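Local atomic coordinates of alpha-Amylase (Thermotoga maritima, PDB entry 2B5D), a protein that is named an alpha-amylase and belongs to glycoside hydrolase family 57, whose members are built on an incomplete (beta/alpha)7 barrel. Residues Ala234-Trp246 with Val340-Leu352. Residues are numbered along the deposited sequence; the frame is centred on the assembly and turned at random.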
loop_
_atom_site.group_PDB
_atom_site.type_symbol
_atom_site.label_atom_id
_atom_site.label_comp_id
_atom_site.label_asym_id
_atom_site.label_seq_id
_atom_site.Cartn_x
_atom_site.Cartn_y
_atom_site.Cartn_z
ATOM N N ALA A 234 45.519 2.480 -9.486
ATOM C CA ALA A 234 44.206 3.111 -9.376
ATOM C C ALA A 234 44.072 4.326 -10.360
ATOM O O ALA A 234 44.954 5.178 -10.408
ATOM C CB ALA A 234 43.975 3.578 -7.948
ATOM N N PHE A 235 42.951 4.401 -11.078
ATOM C CA PHE A 235 42.614 5.466 -12.046
ATOM C C PHE A 235 41.506 6.323 -11.448
ATOM O O PHE A 235 40.478 5.784 -11.132
ATOM C CB PHE A 235 42.074 4.845 -13.310
ATOM C CG PHE A 235 43.126 4.214 -14.199
ATOM C CD1 PHE A 235 43.445 2.855 -14.087
ATOM C CD2 PHE A 235 43.783 4.958 -15.140
ATOM C CE1 PHE A 235 44.404 2.259 -14.937
ATOM C CE2 PHE A 235 44.755 4.390 -15.979
ATOM C CZ PHE A 235 45.047 3.035 -15.908
ATOM N N ALA A 236 41.727 7.612 -11.220
ATOM C CA ALA A 236 40.693 8.438 -10.627
ATOM C C ALA A 236 39.889 9.188 -11.705
ATOM O O ALA A 236 40.428 9.713 -12.699
ATOM C CB ALA A 236 41.214 9.364 -9.541
ATOM N N ARG A 237 38.582 9.141 -11.515
ATOM C CA ARG A 237 37.573 9.929 -12.279
ATOM C C ARG A 237 37.988 11.389 -12.516
ATOM O O ARG A 237 38.263 12.108 -11.550
ATOM C CB ARG A 237 36.290 9.968 -11.430
ATOM C CG ARG A 237 35.083 9.668 -12.147
ATOM C CD ARG A 237 33.935 9.779 -11.208
ATOM N NE ARG A 237 33.467 11.160 -11.048
ATOM C CZ ARG A 237 33.583 11.787 -9.900
ATOM N NH1 ARG A 237 33.188 13.041 -9.724
ATOM N NH2 ARG A 237 34.144 11.107 -8.915
ATOM N N ASP A 238 37.941 11.833 -13.766
ATOM C CA ASP A 238 38.033 13.296 -14.078
ATOM C C ASP A 238 36.688 13.929 -13.752
ATOM O O ASP A 238 35.698 13.655 -14.420
ATOM C CB ASP A 238 38.392 13.534 -15.570
ATOM C CG ASP A 238 38.269 15.019 -15.996
ATOM O OD1 ASP A 238 38.297 15.965 -15.155
ATOM O OD2 ASP A 238 38.158 15.216 -17.204
ATOM N N PRO A 239 36.646 14.763 -12.723
ATOM C CA PRO A 239 35.378 15.322 -12.287
ATOM C C PRO A 239 34.835 16.401 -13.282
ATOM O O PRO A 239 33.672 16.785 -13.190
ATOM C CB PRO A 239 35.739 15.991 -10.949
ATOM C CG PRO A 239 37.275 16.314 -11.097
ATOM C CD PRO A 239 37.821 15.317 -12.009
ATOM N N GLU A 240 35.692 16.895 -14.171
ATOM C CA GLU A 240 35.303 17.756 -15.272
ATOM C C GLU A 240 34.580 16.975 -16.342
ATOM O O GLU A 240 33.844 17.579 -17.139
ATOM C CB GLU A 240 36.514 18.455 -15.896
ATOM C CG GLU A 240 37.200 19.370 -14.959
ATOM C CD GLU A 240 38.160 20.308 -15.672
ATOM O OE1 GLU A 240 38.939 20.990 -14.974
ATOM O OE2 GLU A 240 38.142 20.371 -16.917
ATOM N N SER A 241 34.777 15.654 -16.387
ATOM C CA SER A 241 33.976 14.828 -17.281
ATOM C C SER A 241 32.832 14.086 -16.516
ATOM O O SER A 241 32.501 12.965 -16.829
ATOM C CB SER A 241 34.839 13.867 -18.091
ATOM O OG SER A 241 35.989 14.469 -18.692
ATOM N N SER A 242 32.229 14.722 -15.509
ATOM C CA SER A 242 31.168 14.104 -14.686
ATOM C C SER A 242 29.850 13.780 -15.395
ATOM O O SER A 242 29.638 14.139 -16.554
ATOM C CB SER A 242 30.814 15.011 -13.498
ATOM O OG SER A 242 29.776 15.956 -13.872
ATOM N N GLU A 243 28.968 13.123 -14.633
ATOM C CA GLU A 243 27.533 12.861 -14.931
ATOM C C GLU A 243 26.712 14.018 -15.572
ATOM O O GLU A 243 25.875 13.778 -16.442
ATOM C CB GLU A 243 26.847 12.459 -13.614
ATOM C CG GLU A 243 27.353 13.273 -12.371
ATOM C CD GLU A 243 28.293 12.457 -11.429
ATOM O OE1 GLU A 243 29.331 13.001 -10.964
ATOM O OE2 GLU A 243 27.966 11.273 -11.136
ATOM N N GLN A 244 26.941 15.253 -15.122
ATOM C CA GLN A 244 26.284 16.445 -15.682
ATOM C C GLN A 244 26.414 16.651 -17.191
ATOM O O GLN A 244 25.439 17.050 -17.851
ATOM C CB GLN A 244 26.671 17.695 -14.915
ATOM C CG GLN A 244 25.738 17.894 -13.766
ATOM C CD GLN A 244 26.036 19.097 -12.923
ATOM O OE1 GLN A 244 26.913 19.064 -12.069
ATOM N NE2 GLN A 244 25.260 20.154 -13.113
ATOM N N VAL A 245 27.558 16.337 -17.775
ATOM C CA VAL A 245 27.637 16.442 -19.236
ATOM C C VAL A 245 26.637 15.559 -20.001
ATOM O O VAL A 245 26.282 15.866 -21.141
ATOM C CB VAL A 245 29.094 16.451 -19.795
ATOM C CG1 VAL A 245 30.156 16.076 -18.728
ATOM C CG2 VAL A 245 29.232 15.661 -21.077
ATOM N N TRP A 246 26.115 14.521 -19.336
ATOM C CA TRP A 246 25.107 13.618 -19.920
ATOM C C TRP A 246 23.717 13.758 -19.343
ATOM O O TRP A 246 22.838 12.959 -19.642
ATOM C CB TRP A 246 25.562 12.189 -19.765
ATOM C CG TRP A 246 26.969 12.064 -20.104
ATOM C CD1 TRP A 246 27.958 11.646 -19.288
ATOM C CD2 TRP A 246 27.586 12.438 -21.339
ATOM N NE1 TRP A 246 29.165 11.704 -19.938
ATOM C CE2 TRP A 246 28.961 12.181 -21.207
ATOM C CE3 TRP A 246 27.109 12.965 -22.546
ATOM C CZ2 TRP A 246 29.872 12.417 -22.242
ATOM C CZ3 TRP A 246 28.013 13.186 -23.574
ATOM C CH2 TRP A 246 29.379 12.912 -23.410
ATOM N N VAL A 340 53.959 15.958 -18.482
ATOM C CA VAL A 340 53.737 14.638 -19.059
ATOM C C VAL A 340 52.285 14.556 -19.586
ATOM O O VAL A 340 51.462 15.438 -19.321
ATOM C CB VAL A 340 54.139 13.516 -18.061
ATOM C CG1 VAL A 340 53.227 13.515 -16.796
ATOM C CG2 VAL A 340 54.212 12.158 -18.781
ATOM N N GLU A 341 52.006 13.534 -20.374
ATOM C CA GLU A 341 50.688 13.334 -20.952
ATOM C C GLU A 341 49.602 13.046 -19.861
ATOM O O GLU A 341 49.732 12.097 -19.084
ATOM C CB GLU A 341 50.766 12.198 -21.983
ATOM C CG GLU A 341 51.552 12.558 -23.258
ATOM C CD GLU A 341 52.136 11.329 -24.003
ATOM O OE1 GLU A 341 52.006 11.251 -25.258
ATOM O OE2 GLU A 341 52.742 10.441 -23.329
ATOM N N PRO A 342 48.526 13.880 -19.810
ATOM C CA PRO A 342 47.411 13.597 -18.907
ATOM C C PRO A 342 46.659 12.356 -19.368
ATOM O O PRO A 342 46.659 12.018 -20.566
ATOM C CB PRO A 342 46.545 14.843 -18.997
ATOM C CG PRO A 342 46.884 15.425 -20.381
ATOM C CD PRO A 342 48.315 15.106 -20.613
ATOM N N VAL A 343 46.121 11.599 -18.415
ATOM C CA VAL A 343 45.127 10.611 -18.799
ATOM C C VAL A 343 43.806 10.977 -18.158
ATOM O O VAL A 343 43.689 11.175 -16.967
ATOM C CB VAL A 343 45.606 9.084 -18.796
ATOM C CG1 VAL A 343 46.991 8.908 -18.257
ATOM C CG2 VAL A 343 44.580 8.117 -18.197
ATOM N N ILE A 344 42.842 11.226 -19.016
ATOM C CA ILE A 344 41.599 11.844 -18.589
ATOM C C ILE A 344 40.671 10.677 -18.469
ATOM O O ILE A 344 40.413 9.959 -19.481
ATOM C CB ILE A 344 41.147 12.938 -19.624
ATOM C CG1 ILE A 344 42.146 14.118 -19.556
ATOM C CG2 ILE A 344 39.725 13.324 -19.369
ATOM C CD1 ILE A 344 42.208 15.045 -20.798
ATOM N N VAL A 345 40.261 10.404 -17.227
ATOM C CA VAL A 345 39.407 9.205 -17.008
ATOM C C VAL A 345 37.940 9.610 -16.880
ATOM O O VAL A 345 37.543 10.371 -15.948
ATOM C CB VAL A 345 39.832 8.311 -15.790
ATOM C CG1 VAL A 345 38.908 7.004 -15.705
ATOM C CG2 VAL A 345 41.321 7.920 -15.884
ATOM N N ALA A 346 37.159 9.107 -17.823
ATOM C CA ALA A 346 35.735 9.494 -17.938
ATOM C C ALA A 346 34.799 8.265 -18.018
ATOM O O ALA A 346 34.630 7.661 -19.099
ATOM C CB ALA A 346 35.547 10.431 -19.156
ATOM N N PRO A 347 34.300 7.818 -16.849
ATOM C CA PRO A 347 33.389 6.702 -16.723
ATOM C C PRO A 347 31.907 7.077 -16.748
ATOM O O PRO A 347 31.480 8.025 -16.075
ATOM C CB PRO A 347 33.725 6.132 -15.352
ATOM C CG PRO A 347 34.115 7.287 -14.586
ATOM C CD PRO A 347 34.723 8.293 -15.519
ATOM N N PHE A 348 31.137 6.295 -17.489
ATOM C CA PHE A 348 29.707 6.485 -17.528
ATOM C C PHE A 348 29.024 5.168 -17.428
ATOM O O PHE A 348 29.516 4.163 -17.926
ATOM C CB PHE A 348 29.322 7.230 -18.819
ATOM C CG PHE A 348 30.199 8.406 -19.058
ATOM C CD1 PHE A 348 31.086 8.432 -20.121
ATOM C CD2 PHE A 348 30.226 9.455 -18.111
ATOM C CE1 PHE A 348 31.929 9.520 -20.296
ATOM C CE2 PHE A 348 31.071 10.531 -18.260
ATOM C CZ PHE A 348 31.934 10.575 -19.362
ATOM N N ASP A 349 27.883 5.204 -16.755
ATOM C CA ASP A 349 26.875 4.186 -16.885
ATOM C C ASP A 349 26.566 3.846 -18.343
ATOM O O ASP A 349 26.205 4.714 -19.106
ATOM C CB ASP A 349 25.633 4.693 -16.202
ATOM C CG ASP A 349 25.043 3.678 -15.332
ATOM O OD1 ASP A 349 25.411 3.642 -14.123
ATOM O OD2 ASP A 349 24.237 2.889 -15.890
ATOM N N ALA A 350 26.713 2.597 -18.732
ATOM C CA ALA A 350 26.546 2.216 -20.151
ATOM C C ALA A 350 25.191 2.570 -20.791
ATOM O O ALA A 350 25.137 2.937 -21.978
ATOM C CB ALA A 350 26.828 0.742 -20.351
ATOM N N GLU A 351 24.116 2.438 -20.006
ATOM C CA GLU A 351 22.740 2.599 -20.490
ATOM C C GLU A 351 22.403 4.046 -20.787
ATOM O O GLU A 351 21.414 4.321 -21.496
ATOM C CB GLU A 351 21.710 2.051 -19.492
ATOM C CG GLU A 351 22.007 2.345 -18.001
ATOM C CD GLU A 351 22.633 1.113 -17.305
ATOM O OE1 GLU A 351 22.041 0.613 -16.300
ATOM O OE2 GLU A 351 23.700 0.631 -17.791
ATOM N N LEU A 352 23.208 4.962 -20.226
ATOM C CA LEU A 352 23.154 6.348 -20.608
ATOM C C LEU A 352 23.363 6.464 -22.129
ATOM O O LEU A 352 22.854 7.393 -22.731
ATOM C CB LEU A 352 24.169 7.211 -19.834
ATOM C CG LEU A 352 24.130 7.462 -18.297
ATOM C CD1 LEU A 352 25.192 8.497 -17.845
ATOM C CD2 LEU A 352 22.752 7.833 -17.708
HETATM O O HOH W 1 40.915 11.598 -15.016
#
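OD2 of D238 is gripped by OG of S241, which donates to it at 2.7 Å, and by the side-chain amide of Q330 on helix 309-338; CG2 of I344 lies alongside the same oxygen. The contact belongs to the seam of the curled beta/alpha barrel, where strand 233-236, at one end of the row of parallel strands, meets strand 343-349 at the other. The two run steeply across each other. One direct backbone hydrogen bond ties the loop just after strand 233-236 to strand 343-349: N of D238 gives its hydrogen to O of V345 (2.7 Å, 167° at the hydrogen), lying in the carbonyl plane. A water extends this link, accepting from N of V345 at 2.6 Å and bridging to O of A236.

Aspartate suits the turn that follows. With CG anti to the backbone N (chi1 171°), its OD1 accepts from N of E240 in an Asx turn and also meets Y223; both donors within the turn approach from outside the carboxylate plane. OG of S241 also bonds K327, while its CB rests on CB of A346 at 3.7 Å, where a small residue lets the loop come close.

Apolar contacts flank the polar links. Branched V345 offers CG2 to CD2 of F235 at 3.9 Å. The P347 ring presents CG to CG of R237 at 3.5 Å, and the R237 guanidinium forms a salt bridge with D207 and a cation-pi contact with W402. Flat rings let W246 set an edge to the face of F348, T-shaped with planes at 80°, though their exact closeness is doubtful; F323 and F353 extend the cluster. At the rim of the F348 ring, in its plane, O of S241 sits 3.2 Å from CE2.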